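Local coordinates for putative molybdenum carrier protein (PDB 3IMK) that is of unknown function but may carry molybdenum or bind a nucleotide-related ligand through its Rossmann-like SLOG fold, at residues R66-K69 and N70-S74; S89-T92 and E93-E97; A19-A22 and A23-A27; R48-E51 and T52-L55; S122-S126 and H127-V131. All blocks are in the same frame, centred on the assembly; numbering follows the deposited sequence.

Contact 1 of 5, residues R66-K69 and N70-S74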
loop_
_atom_site.group_PDB
_atom_site.type_symbol
_atom_site.label_atom_id
_atom_site.label_comp_id
_atom_site.label_asym_id
_atom_site.label_seq_id
_atom_site.Cartn_x
_atom_site.Cartn_y
_atom_site.Cartn_z
ATOM N N ARG A 66 3.740 9.787 -9.039
ATOM C CA ARG A 66 2.800 9.598 -7.899
ATOM C C ARG A 66 3.281 8.466 -6.981
ATOM O O ARG A 66 3.119 8.553 -5.770
ATOM C CB ARG A 66 1.318 9.451 -8.343
ATOM C CG ARG A 66 0.904 8.155 -8.998
ATOM C CD ARG A 66 0.481 7.037 -7.984
ATOM N NE ARG A 66 -0.403 6.054 -8.630
ATOM C CZ ARG A 66 -0.021 5.123 -9.501
ATOM N NH1 ARG A 66 1.248 4.932 -9.805
ATOM N NH2 ARG A 66 -0.934 4.307 -10.028
ATOM N N THR A 67 3.851 7.404 -7.531
ATOM C CA THR A 67 4.420 6.318 -6.694
ATOM C C THR A 67 5.519 6.852 -5.813
ATOM O O THR A 67 5.519 6.579 -4.620
ATOM C CB THR A 67 4.912 5.214 -7.660
ATOM O OG1 THR A 67 3.760 4.720 -8.353
ATOM C CG2 THR A 67 5.657 4.115 -6.960
ATOM N N GLU A 68 6.386 7.678 -6.380
ATOM C CA GLU A 68 7.459 8.283 -5.599
ATOM C C GLU A 68 6.904 9.133 -4.448
ATOM O O GLU A 68 7.419 9.086 -3.333
ATOM C CB GLU A 68 8.350 9.152 -6.508
ATOM C CG GLU A 68 9.570 9.800 -5.820
ATOM C CD GLU A 68 10.348 10.704 -6.763
ATOM O OE1 GLU A 68 9.754 11.375 -7.632
ATOM O OE2 GLU A 68 11.595 10.707 -6.667
ATOM N N LYS A 69 5.879 9.942 -4.755
ATOM C CA LYS A 69 5.263 10.876 -3.772
ATOM C C LYS A 69 4.651 10.093 -2.590
ATOM O O LYS A 69 4.803 10.518 -1.433
ATOM C CB LYS A 69 4.208 11.793 -4.461
ATOM C CG LYS A 69 3.719 12.960 -3.570
ATOM C CD LYS A 69 4.739 14.083 -3.570
ATOM C CE LYS A 69 4.258 15.262 -2.732
ATOM N NZ LYS A 69 5.245 16.422 -2.758
ATOM N N ASN A 70 3.987 8.968 -2.872
ATOM C CA ASN A 70 3.414 8.182 -1.747
ATOM C C ASN A 70 4.492 7.585 -0.843
ATOM O O ASN A 70 4.322 7.522 0.364
ATOM C CB ASN A 70 2.434 7.150 -2.252
ATOM C CG ASN A 70 1.185 7.781 -2.817
ATOM O OD1 ASN A 70 0.674 8.759 -2.259
ATOM N ND2 ASN A 70 0.711 7.256 -3.955
ATOM N N VAL A 71 5.626 7.204 -1.410
ATOM C CA VAL A 71 6.778 6.739 -0.605
ATOM C C VAL A 71 7.307 7.858 0.283
ATOM O O VAL A 71 7.652 7.620 1.452
ATOM C CB VAL A 71 7.908 6.135 -1.519
ATOM C CG1 VAL A 71 9.233 5.888 -0.748
ATOM C CG2 VAL A 71 7.453 4.828 -2.193
ATOM N N LEU A 72 7.380 9.055 -0.269
ATOM C CA LEU A 72 7.959 10.191 0.451
ATOM C C LEU A 72 7.003 10.730 1.510
ATOM O O LEU A 72 7.467 11.243 2.542
ATOM C CB LEU A 72 8.343 11.307 -0.508
ATOM C CG LEU A 72 9.599 11.052 -1.310
ATOM C CD1 LEU A 72 9.733 12.045 -2.494
ATOM C CD2 LEU A 72 10.833 11.143 -0.412
ATOM N N ASP A 73 5.687 10.660 1.265
ATOM C CA ASP A 73 4.724 11.300 2.134
ATOM C C ASP A 73 4.053 10.289 3.104
ATOM O O ASP A 73 2.839 10.406 3.380
ATOM C CB ASP A 73 3.675 11.975 1.245
ATOM C CG ASP A 73 2.948 13.137 1.901
ATOM O OD1 ASP A 73 3.359 13.596 2.992
ATOM O OD2 ASP A 73 1.930 13.605 1.309
ATOM N N SER A 74 4.833 9.321 3.589
ATOM C CA SER A 74 4.384 8.345 4.585
ATOM C C SER A 74 5.529 7.962 5.462
ATOM O O SER A 74 6.689 8.324 5.188
ATOM C CB SER A 74 3.810 7.106 3.893
ATOM O OG SER A 74 4.719 6.527 2.962
#
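N70 lies back over R66, one helical turn earlier, and its side chain can be followed atom by atom along that turn. CB sits 3.8 Å from R66 O, the carbonyl that also receives N70 N in a hydrogen bond of 3.1 Å. CG stands anti to N70's own carbonyl carbon (chi1 -68°), which swings it toward the start of the helix and to 3.6 Å from R66 O. At the tip, ND2 comes 3.3 Å from R66 O, a close approach whose angle is too poor for a hydrogen bond. The same nitrogen lies 4.0 Å from CD of R66, the amide and guanidinium planes being turned 42° apart. OD1 accepts from the backbone N of W37, on strand 34-38, while the guanidinium of R66 reaches away to G14 O through NE.

Both residues belong to the last two turns of helix 63-72, one of the helices packed on the parallel sheet of this Rossmann-like SLOG fold. D73 is the first residue to leave helical geometry, although its N still donates to K69 O at 2.8 Å. One residue on, S74 folds back, its OG donating to N70 O at 2.8 Å in the carbonyl plane. On another flank, E68 and L72 run side by side in the same direction, and CG of E68 touches CD1 of L72 at 4.0 Å; the carboxylate continues to Y99 OH. K69 makes a cation-pi contact with W37, and its NZ is hydrogen-bonded to a polyether, probably from the crystallisation liquor; D73 OD2 bonds to W37 NE1.

Contact 2 of 5, residues S89-T92 and E93-E97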
loop_
_atom_site.group_PDB
_atom_site.type_symbol
_atom_site.label_atom_id
_atom_site.label_comp_id
_atom_site.label_asym_id
_atom_site.label_seq_id
_atom_site.Cartn_x
_atom_site.Cartn_y
_atom_site.Cartn_z
ATOM N N SER A 89 5.767 -1.854 -8.782
ATOM C CA SER A 89 6.038 -2.342 -7.431
ATOM C C SER A 89 7.539 -2.388 -7.151
ATOM O O SER A 89 7.967 -2.063 -6.057
ATOM C CB SER A 89 5.390 -3.708 -7.198
ATOM O OG SER A 89 3.973 -3.630 -7.306
ATOM N N ALA A 90 8.337 -2.816 -8.142
ATOM C CA ALA A 90 9.789 -2.813 -7.984
ATOM C C ALA A 90 10.320 -1.372 -7.850
ATOM O O ALA A 90 11.258 -1.125 -7.094
ATOM C CB ALA A 90 10.474 -3.539 -9.147
ATOM N N LEU A 91 9.723 -0.454 -8.607
ATOM C CA LEU A 91 10.091 0.981 -8.552
ATOM C C LEU A 91 9.771 1.530 -7.170
ATOM O O LEU A 91 10.538 2.318 -6.619
ATOM C CB LEU A 91 9.306 1.775 -9.584
ATOM C CG LEU A 91 9.701 3.245 -9.727
ATOM C CD1 LEU A 91 11.178 3.414 -10.116
ATOM C CD2 LEU A 91 8.740 3.938 -10.716
ATOM N N THR A 92 8.627 1.129 -6.618
ATOM C CA THR A 92 8.256 1.562 -5.253
ATOM C C THR A 92 9.386 1.234 -4.281
ATOM O O THR A 92 9.777 2.044 -3.476
ATOM C CB THR A 92 6.927 0.909 -4.802
ATOM O OG1 THR A 92 5.886 1.246 -5.710
ATOM C CG2 THR A 92 6.546 1.286 -3.382
ATOM N N GLU A 93 9.823 -0.026 -4.322
ATOM C CA GLU A 93 10.891 -0.518 -3.460
ATOM C C GLU A 93 12.196 0.274 -3.682
ATOM O O GLU A 93 12.891 0.622 -2.730
ATOM C CB GLU A 93 11.096 -2.040 -3.701
ATOM C CG GLU A 93 12.128 -2.661 -2.795
ATOM C CD GLU A 93 12.290 -4.157 -3.046
ATOM O OE1 GLU A 93 12.669 -4.487 -4.179
ATOM O OE2 GLU A 93 12.023 -4.934 -2.107
ATOM N N PHE A 94 12.524 0.522 -4.949
ATOM C CA PHE A 94 13.700 1.331 -5.298
ATOM C C PHE A 94 13.590 2.707 -4.639
ATOM O O PHE A 94 14.573 3.195 -4.045
ATOM C CB PHE A 94 13.814 1.462 -6.833
ATOM C CG PHE A 94 14.854 2.458 -7.296
ATOM C CD1 PHE A 94 16.173 2.083 -7.349
ATOM C CD2 PHE A 94 14.512 3.758 -7.620
ATOM C CE1 PHE A 94 17.154 2.978 -7.759
ATOM C CE2 PHE A 94 15.487 4.651 -8.016
ATOM C CZ PHE A 94 16.800 4.246 -8.083
ATOM N N PHE A 95 12.445 3.379 -4.761
ATOM C CA PHE A 95 12.300 4.719 -4.171
ATOM C C PHE A 95 12.439 4.659 -2.634
ATOM O O PHE A 95 13.089 5.514 -2.019
ATOM C CB PHE A 95 10.950 5.361 -4.514
ATOM C CG PHE A 95 10.797 5.833 -5.953
ATOM C CD1 PHE A 95 11.781 6.581 -6.571
ATOM C CD2 PHE A 95 9.613 5.584 -6.648
ATOM C CE1 PHE A 95 11.610 7.044 -7.887
ATOM C CE2 PHE A 95 9.450 6.053 -7.925
ATOM C CZ PHE A 95 10.423 6.753 -8.538
ATOM N N ALA A 96 11.790 3.679 -1.994
ATOM C CA ALA A 96 11.943 3.553 -0.553
ATOM C C ALA A 96 13.425 3.386 -0.129
ATOM O O ALA A 96 13.887 4.015 0.830
ATOM C CB ALA A 96 11.048 2.416 0.006
ATOM N N GLU A 97 14.140 2.525 -0.857
ATOM C CA GLU A 97 15.585 2.307 -0.626
ATOM C C GLU A 97 16.395 3.600 -0.791
ATOM O O GLU A 97 17.264 3.919 0.043
ATOM C CB GLU A 97 16.146 1.240 -1.582
ATOM C CG GLU A 97 15.816 -0.212 -1.158
ATOM C CD GLU A 97 16.017 -1.267 -2.276
ATOM O OE1 GLU A 97 16.415 -0.918 -3.413
ATOM O OE2 GLU A 97 15.749 -2.457 -1.998
HETATM O O HOH W 1 13.303 -2.895 -6.562
#
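L91 presses its branched end against the ring of F95, the residue one turn later. The closest approach is from L91 CG to F95 CE2, 3.3 Å, a tight carbon-carbon contact. CD1 of the leucine lies over one face of the ring, 4.1 Å from its centroid and 26° off the normal, a CH-pi contact. CD2 closes on the same corner of the ring, 3.6 Å from CE2. F94 meets the leucine more loosely: its CD2 is 4.2 Å from L91 CD1, so this one methyl touches both phenylalanines.

L91 sends CG anti to its backbone N (chi1 -174°), while F95 takes the other common helical setting, chi1 -73°, which brings its ring back toward the preceding turn. Behind the side chains the main chain fixes the spacing, with F95 N donating to L91 O at 2.9 Å. Further out, a water donates both to A90 O (2.8 Å) and to E93 OE1 (2.9 Å), tying the extended glutamate to the previous turn. A90 O thus serves two donors, because F94 N is bonded to it as well. T92 returns its hydroxyl OG1 to G88 O, and its methyl is left for packing.

Helix 87-98 is the crossover of the beta-alpha-beta unit between strands 76-81 and 103-107. T92 and E93 pack on I79 of the first strand and A96 on C103 of the second, whereas L91 faces S64 of helix 63-72 alongside.

Contact 3 of 5, residues A19-A22 and A23-A27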
loop_
_atom_site.group_PDB
_atom_site.type_symbol
_atom_site.label_atom_id
_atom_site.label_comp_id
_atom_site.label_asym_id
_atom_site.label_seq_id
_atom_site.Cartn_x
_atom_site.Cartn_y
_atom_site.Cartn_z
ATOM N N ALA A 19 -3.620 -3.963 -5.342
ATOM C CA ALA A 19 -3.200 -3.686 -3.978
ATOM C C ALA A 19 -3.601 -2.283 -3.497
ATOM O O ALA A 19 -4.101 -2.127 -2.373
ATOM C CB ALA A 19 -1.644 -3.849 -3.841
ATOM N N ASP A 20 -3.358 -1.258 -4.325
ATOM C CA ASP A 20 -3.661 0.119 -3.883
ATOM C C ASP A 20 -5.153 0.237 -3.486
ATOM O O ASP A 20 -5.516 0.953 -2.520
ATOM C CB ASP A 20 -3.423 1.134 -5.002
ATOM C CG ASP A 20 -1.983 1.506 -5.274
ATOM O OD1 ASP A 20 -1.053 1.014 -4.627
ATOM O OD2 ASP A 20 -1.837 2.355 -6.200
ATOM N N ARG A 21 -6.028 -0.306 -4.325
ATOM C CA ARG A 21 -7.475 -0.150 -4.154
ATOM C C ARG A 21 -7.963 -0.925 -2.931
ATOM O O ARG A 21 -8.770 -0.412 -2.113
ATOM C CB ARG A 21 -8.207 -0.552 -5.432
ATOM C CG ARG A 21 -9.645 0.015 -5.504
ATOM C CD ARG A 21 -9.668 1.555 -5.747
ATOM N NE ARG A 21 -9.029 1.990 -6.991
ATOM C CZ ARG A 21 -9.603 1.974 -8.188
ATOM N NH1 ARG A 21 -10.851 1.561 -8.328
ATOM N NH2 ARG A 21 -8.930 2.377 -9.262
ATOM N N ALA A 22 -7.402 -2.129 -2.723
ATOM C CA ALA A 22 -7.699 -2.871 -1.524
ATOM C C ALA A 22 -7.286 -2.103 -0.276
ATOM O O ALA A 22 -7.994 -2.128 0.758
ATOM C CB ALA A 22 -7.031 -4.276 -1.534
ATOM N N ALA A 23 -6.127 -1.467 -0.307
ATOM C CA ALA A 23 -5.755 -0.688 0.853
ATOM C C ALA A 23 -6.776 0.358 1.247
ATOM O O ALA A 23 -7.107 0.530 2.437
ATOM C CB ALA A 23 -4.362 -0.030 0.595
ATOM N N LEU A 24 -7.283 1.089 0.246
ATOM C CA LEU A 24 -8.258 2.137 0.503
ATOM C C LEU A 24 -9.606 1.560 0.975
ATOM O O LEU A 24 -10.212 2.068 1.902
ATOM C CB LEU A 24 -8.457 3.009 -0.751
ATOM C CG LEU A 24 -7.193 3.698 -1.280
ATOM C CD1 LEU A 24 -7.519 4.538 -2.564
ATOM C CD2 LEU A 24 -6.512 4.592 -0.225
ATOM N N ASP A 25 -10.042 0.457 0.348
ATOM C CA ASP A 25 -11.317 -0.149 0.688
ATOM C C ASP A 25 -11.239 -0.689 2.107
ATOM O O ASP A 25 -12.211 -0.588 2.882
ATOM C CB ASP A 25 -11.671 -1.248 -0.320
ATOM C CG ASP A 25 -12.073 -0.708 -1.663
ATOM O OD1 ASP A 25 -12.434 0.488 -1.744
ATOM O OD2 ASP A 25 -12.103 -1.497 -2.647
ATOM N N PHE A 26 -10.083 -1.226 2.482
ATOM C CA PHE A 26 -9.866 -1.722 3.836
ATOM C C PHE A 26 -9.963 -0.562 4.820
ATOM O O PHE A 26 -10.632 -0.649 5.847
ATOM C CB PHE A 26 -8.493 -2.378 3.984
ATOM C CG PHE A 26 -8.237 -2.909 5.367
ATOM C CD1 PHE A 26 -8.779 -4.138 5.732
ATOM C CD2 PHE A 26 -7.580 -2.155 6.303
ATOM C CE1 PHE A 26 -8.625 -4.618 7.020
ATOM C CE2 PHE A 26 -7.425 -2.638 7.617
ATOM C CZ PHE A 26 -7.981 -3.881 7.943
ATOM N N ALA A 27 -9.245 0.535 4.519
ATOM C CA ALA A 27 -9.270 1.705 5.418
ATOM C C ALA A 27 -10.715 2.166 5.615
ATOM O O ALA A 27 -11.157 2.439 6.732
ATOM C CB ALA A 27 -8.405 2.843 4.866
#
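R21 and D25 are joined by a regular i to i+4 bond, D25 N to R21 O at 2.9 Å and 161°, within an unbroken run of such bonds from A19 to A27. The nearest approach of their side chains is from R21 CG to D25 OD2, 4.1 Å, a methylene beside an oxygen, and the guanidinium and carboxylate planes stand 84° apart. NE and OD2 are 6.4 Å apart, too far for a salt bridge. Bends at chi2 and chi3 carry the arginine toward the start of the helix, where NH2 finds G15 O; the carboxylate of D25 takes two tyrosine hydroxyls, Y53 through OD1 and Y146 through OD2. L24, with CG anti to its carbonyl carbon (chi1 -59°), places that carbon 3.4 Å from D20 O. F26 sends its ring away from the first turn, to stack on H30.

A22 packs on Y146 and T149 of helix 145-157 and A23 on I11 of strand 10-12. D20 OD2 accepts from Q16 N in the glycine-rich loop, and OD1 is hydrogen-bonded to a glycerol, probably from the crystallisation liquor. A loop of this kind, leading from the first strand into a helix of a beta-alpha-beta unit, is characteristic of Rossmann-like folds.

Contact 4 of 5, residues R48-E51 and T52-L55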
loop_
_atom_site.group_PDB
_atom_site.type_symbol
_atom_site.label_atom_id
_atom_site.label_comp_id
_atom_site.label_asym_id
_atom_site.label_seq_id
_atom_site.Cartn_x
_atom_site.Cartn_y
_atom_site.Cartn_z
ATOM N N ARG A 48 -10.970 6.438 -14.383
ATOM C CA ARG A 48 -10.843 7.482 -13.369
ATOM C C ARG A 48 -11.141 6.880 -11.968
ATOM O O ARG A 48 -12.171 6.245 -11.773
ATOM C CB ARG A 48 -11.834 8.606 -13.707
ATOM C CG ARG A 48 -11.713 9.852 -12.862
ATOM C CD ARG A 48 -12.723 10.902 -13.287
ATOM N NE ARG A 48 -12.746 12.045 -12.381
ATOM C CZ ARG A 48 -11.934 13.091 -12.463
ATOM N NH1 ARG A 48 -11.019 13.160 -13.422
ATOM N NH2 ARG A 48 -12.047 14.095 -11.590
ATOM N N VAL A 49 -10.253 7.066 -11.008
ATOM C CA VAL A 49 -10.511 6.530 -9.662
ATOM C C VAL A 49 -11.832 7.150 -9.180
ATOM O O VAL A 49 -11.981 8.373 -9.197
ATOM C CB VAL A 49 -9.368 6.867 -8.650
ATOM C CG1 VAL A 49 -9.731 6.331 -7.259
ATOM C CG2 VAL A 49 -7.984 6.321 -9.105
ATOM N N PRO A 50 -12.798 6.313 -8.745
ATOM C CA PRO A 50 -14.118 6.848 -8.386
ATOM C C PRO A 50 -14.055 8.013 -7.395
ATOM O O PRO A 50 -13.205 8.049 -6.515
ATOM C CB PRO A 50 -14.844 5.642 -7.810
ATOM C CG PRO A 50 -14.265 4.498 -8.555
ATOM C CD PRO A 50 -12.787 4.851 -8.722
ATOM N N GLU A 51 -14.961 8.963 -7.551
ATOM C CA GLU A 51 -14.928 10.180 -6.766
ATOM C C GLU A 51 -15.200 9.964 -5.268
ATOM O O GLU A 51 -14.917 10.835 -4.464
ATOM C CB GLU A 51 -15.907 11.187 -7.353
ATOM C CG GLU A 51 -15.499 11.616 -8.767
ATOM C CD GLU A 51 -14.360 12.660 -8.847
ATOM O OE1 GLU A 51 -13.627 12.920 -7.854
ATOM O OE2 GLU A 51 -14.213 13.243 -9.951
ATOM N N THR A 52 -15.747 8.818 -4.917
ATOM C CA THR A 52 -16.002 8.530 -3.518
ATOM C C THR A 52 -14.688 8.469 -2.713
ATOM O O THR A 52 -14.679 8.708 -1.506
ATOM C CB THR A 52 -16.776 7.242 -3.374
ATOM O OG1 THR A 52 -16.174 6.244 -4.209
ATOM C CG2 THR A 52 -18.228 7.445 -3.823
ATOM N N TYR A 53 -13.578 8.162 -3.372
ATOM C CA TYR A 53 -12.276 8.142 -2.698
ATOM C C TYR A 53 -11.669 9.555 -2.637
ATOM O O TYR A 53 -11.467 10.198 -3.678
ATOM C CB TYR A 53 -11.293 7.246 -3.445
ATOM C CG TYR A 53 -11.700 5.788 -3.553
ATOM C CD1 TYR A 53 -11.485 4.899 -2.510
ATOM C CD2 TYR A 53 -12.317 5.307 -4.705
ATOM C CE1 TYR A 53 -11.869 3.543 -2.615
ATOM C CE2 TYR A 53 -12.673 3.983 -4.806
ATOM C CZ TYR A 53 -12.442 3.105 -3.769
ATOM O OH TYR A 53 -12.816 1.799 -3.891
ATOM N N GLN A 54 -11.388 10.010 -1.411
ATOM C CA GLN A 54 -10.811 11.327 -1.186
ATOM C C GLN A 54 -9.299 11.248 -1.366
ATOM O O GLN A 54 -8.599 10.724 -0.476
ATOM C CB GLN A 54 -11.209 11.851 0.207
ATOM C CG GLN A 54 -12.725 11.932 0.413
ATOM C CD GLN A 54 -13.407 12.836 -0.602
ATOM O OE1 GLN A 54 -13.145 14.042 -0.644
ATOM N NE2 GLN A 54 -14.279 12.255 -1.443
ATOM N N LEU A 55 -8.831 11.643 -2.552
ATOM C CA LEU A 55 -7.405 11.531 -2.931
ATOM C C LEU A 55 -6.895 12.820 -3.501
ATOM O O LEU A 55 -7.691 13.714 -3.806
ATOM C CB LEU A 55 -7.190 10.382 -3.916
ATOM C CG LEU A 55 -7.724 9.029 -3.400
ATOM C CD1 LEU A 55 -7.753 8.036 -4.493
ATOM C CD2 LEU A 55 -6.817 8.455 -2.301
#
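Y53 folds back alongside P50, closing a type I beta turn whose corners are E51 and T52. Its N donates to P50 O at 3.2 Å, from well above the carbonyl plane, 42° out of it. With CG anti to its own carbonyl carbon (chi1 -61°), the tyrosine ring runs beside P50 and points the same way, CE2 reaching 4.0 Å from P50 CD. P50 O lies at the edge of that ring, near its plane. V49 comes in at about a right angle, its CG1 touching both Y53 CD2 and L55 CD1 at 3.8 Å.

At the corners, E51 CB lies 3.4 Å from T52 N, and T52 holds its OG1 near P50 CB, at 3.9 Å, so that the threonine leans back on the first residue of the turn.

This turn belongs to the long connection between strands 34-38 and 56-57, at the border of the parallel sheet. Several carbonyls of the connection, those of V49, P50 and Y53, are gathered by the guanidinium of R42, and the hydroxyl of Y53 reaches D25 on helix 19-29.

R48 forms a salt bridge with E51. The arginine grips side-on, NE at 3.1 Å and NH2 at 2.8 Å both meeting the single oxygen OE2 of E51. That oxygen lies in the guanidinium plane but is approached from one face of the carboxylate.

Contact 5 of 5, residues S122-S126 and H127-V131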
loop_
_atom_site.group_PDB
_atom_site.type_symbol
_atom_site.label_atom_id
_atom_site.label_comp_id
_atom_site.label_asym_id
_atom_site.label_seq_id
_atom_site.Cartn_x
_atom_site.Cartn_y
_atom_site.Cartn_z
ATOM N N SER A 122 5.432 -6.611 13.629
ATOM C CA SER A 122 6.750 -6.371 14.191
ATOM C C SER A 122 7.401 -5.141 13.517
ATOM O O SER A 122 8.008 -4.272 14.169
ATOM C CB SER A 122 7.596 -7.616 13.970
ATOM O OG SER A 122 7.083 -8.710 14.718
ATOM N N TRP A 123 7.249 -5.037 12.192
ATOM C CA TRP A 123 7.887 -3.996 11.426
ATOM C C TRP A 123 7.265 -2.622 11.719
ATOM O O TRP A 123 7.948 -1.615 11.890
ATOM C CB TRP A 123 7.800 -4.350 9.917
ATOM C CG TRP A 123 8.192 -3.277 8.927
ATOM C CD1 TRP A 123 9.440 -2.894 8.594
ATOM C CD2 TRP A 123 7.302 -2.530 8.113
ATOM N NE1 TRP A 123 9.393 -1.918 7.622
ATOM C CE2 TRP A 123 8.075 -1.689 7.305
ATOM C CE3 TRP A 123 5.912 -2.511 7.970
ATOM C CZ2 TRP A 123 7.514 -0.814 6.400
ATOM C CZ3 TRP A 123 5.347 -1.643 7.047
ATOM C CH2 TRP A 123 6.147 -0.788 6.307
ATOM N N THR A 124 5.935 -2.565 11.676
ATOM C CA THR A 124 5.242 -1.272 11.939
ATOM C C THR A 124 5.532 -0.780 13.343
ATOM O O THR A 124 5.808 0.410 13.563
ATOM C CB THR A 124 3.708 -1.321 11.698
ATOM O OG1 THR A 124 3.109 -2.371 12.455
ATOM C CG2 THR A 124 3.385 -1.439 10.222
ATOM N N VAL A 125 5.451 -1.654 14.337
ATOM C CA VAL A 125 5.634 -1.200 15.736
ATOM C C VAL A 125 7.097 -0.785 15.950
ATOM O O VAL A 125 7.388 0.270 16.534
ATOM C CB VAL A 125 5.210 -2.259 16.756
ATOM C CG1 VAL A 125 5.639 -1.829 18.229
ATOM C CG2 VAL A 125 3.717 -2.493 16.637
ATOM N N SER A 126 8.033 -1.615 15.485
ATOM C CA SER A 126 9.446 -1.337 15.739
ATOM C C SER A 126 9.934 -0.083 15.027
ATOM O O SER A 126 10.855 0.592 15.534
ATOM C CB SER A 126 10.309 -2.563 15.458
ATOM O OG SER A 126 10.347 -2.897 14.114
ATOM N N HIS A 127 9.336 0.244 13.875
ATOM C CA HIS A 127 9.706 1.439 13.125
ATOM C C HIS A 127 8.792 2.667 13.361
ATOM O O HIS A 127 8.929 3.699 12.705
ATOM C CB HIS A 127 9.779 1.105 11.629
ATOM C CG HIS A 127 10.908 0.200 11.275
ATOM N ND1 HIS A 127 10.784 -1.167 11.308
ATOM C CD2 HIS A 127 12.195 0.459 10.950
ATOM C CE1 HIS A 127 11.943 -1.721 10.984
ATOM N NE2 HIS A 127 12.815 -0.758 10.757
ATOM N N HIS A 128 7.875 2.523 14.316
ATOM C CA HIS A 128 6.888 3.558 14.660
ATOM C C HIS A 128 6.128 4.094 13.450
ATOM O O HIS A 128 5.887 5.298 13.337
ATOM C CB HIS A 128 7.521 4.687 15.483
ATOM C CG HIS A 128 7.927 4.251 16.844
ATOM N ND1 HIS A 128 7.081 4.324 17.928
ATOM C CD2 HIS A 128 9.097 3.760 17.304
ATOM C CE1 HIS A 128 7.704 3.866 18.997
ATOM N NE2 HIS A 128 8.929 3.516 18.648
ATOM N N ILE A 129 5.726 3.184 12.561
ATOM C CA ILE A 129 5.030 3.551 11.344
ATOM C C ILE A 129 3.577 3.810 11.693
ATOM O O ILE A 129 2.886 2.912 12.172
ATOM C CB ILE A 129 5.149 2.438 10.309
ATOM C CG1 ILE A 129 6.601 2.394 9.815
ATOM C CG2 ILE A 129 4.160 2.706 9.114
ATOM C CD1 ILE A 129 6.986 1.083 9.172
ATOM N N GLN A 130 3.116 5.046 11.453
ATOM C CA GLN A 130 1.713 5.397 11.678
ATOM C C GLN A 130 0.945 5.733 10.406
ATOM O O GLN A 130 -0.228 5.394 10.278
ATOM C CB GLN A 130 1.655 6.557 12.674
ATOM C CG GLN A 130 2.204 6.247 14.089
ATOM C CD GLN A 130 1.920 7.347 15.130
ATOM O OE1 GLN A 130 1.385 8.400 14.825
ATOM N NE2 GLN A 130 2.314 7.086 16.342
ATOM N N VAL A 131 1.596 6.435 9.471
ATOM C CA VAL A 131 1.078 6.698 8.141
ATOM C C VAL A 131 1.723 5.664 7.228
ATOM O O VAL A 131 2.972 5.694 7.011
ATOM C CB VAL A 131 1.388 8.111 7.664
ATOM C CG1 VAL A 131 0.845 8.316 6.240
ATOM C CG2 VAL A 131 0.791 9.193 8.644
#
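W123 receives two residues from the chain where the helix ends: I129 over a face of its indole, and H127 at the five-membered ring. CD1 of I129 stands 3.4 Å from the centroid of the six-membered ring and only 12° off its normal, a well-directed CH-pi contact. The histidine meets the indole obliquely. Their planes are 49° apart, and H127 ND1 comes 3.5 Å from W123 CD1. The tilt goes with a hydrogen bond from ND1 to the tryptophan's own carbonyl oxygen, W123 O, at 2.9 Å. It lies in the carbonyl plane on a lone pair and in the plane of the imidazole. Since CG of H127 is anti to its carbonyl carbon (chi1 -68°), the ring folds back over the last turn to make it.

The backbone H127 N donates to W123 O as well, so this oxygen is held twice by one residue. Beyond it the helix ends in a Schellman motif: H128, at positive phi, is the C' residue, I129 N bonds to T124 O at 3.0 Å and H128 N to V125 O at 3.2 Å. The reversal turns I129 back onto the tryptophan before strand 131-135 begins.

Because ND1 is the donor, that nitrogen carries a hydrogen; if the imidazole is neutral, NE2 would be the acceptor. The negative end of the helix dipole nearby would probably favour a donor, or even a protonated ring, at this position.

Overall arrangement
Contacts 1 and 2 occupy neighbouring helices, their centres about 10 Å apart, and interlock directly: V71 CG1 meets A96 CA at 3.6 Å and E68 CB meets F95 CE2 at 3.6 Å. Contact 3 joins contact 4 through a probable hydrogen bond of 2.5 Å between D25 OD1 and Y53 OH, so the loop 48-55 rests on helix 19-29. Contact 5 reaches contact 1 where S74 CB packs on V131 O at 3.5 Å, but its centre is about 27 Å from that of contact 4. K69, L72 and D73 of contact 1 line the pocket that holds a polyether, probably from the crystallisation liquor, together with W37, M58 and P59.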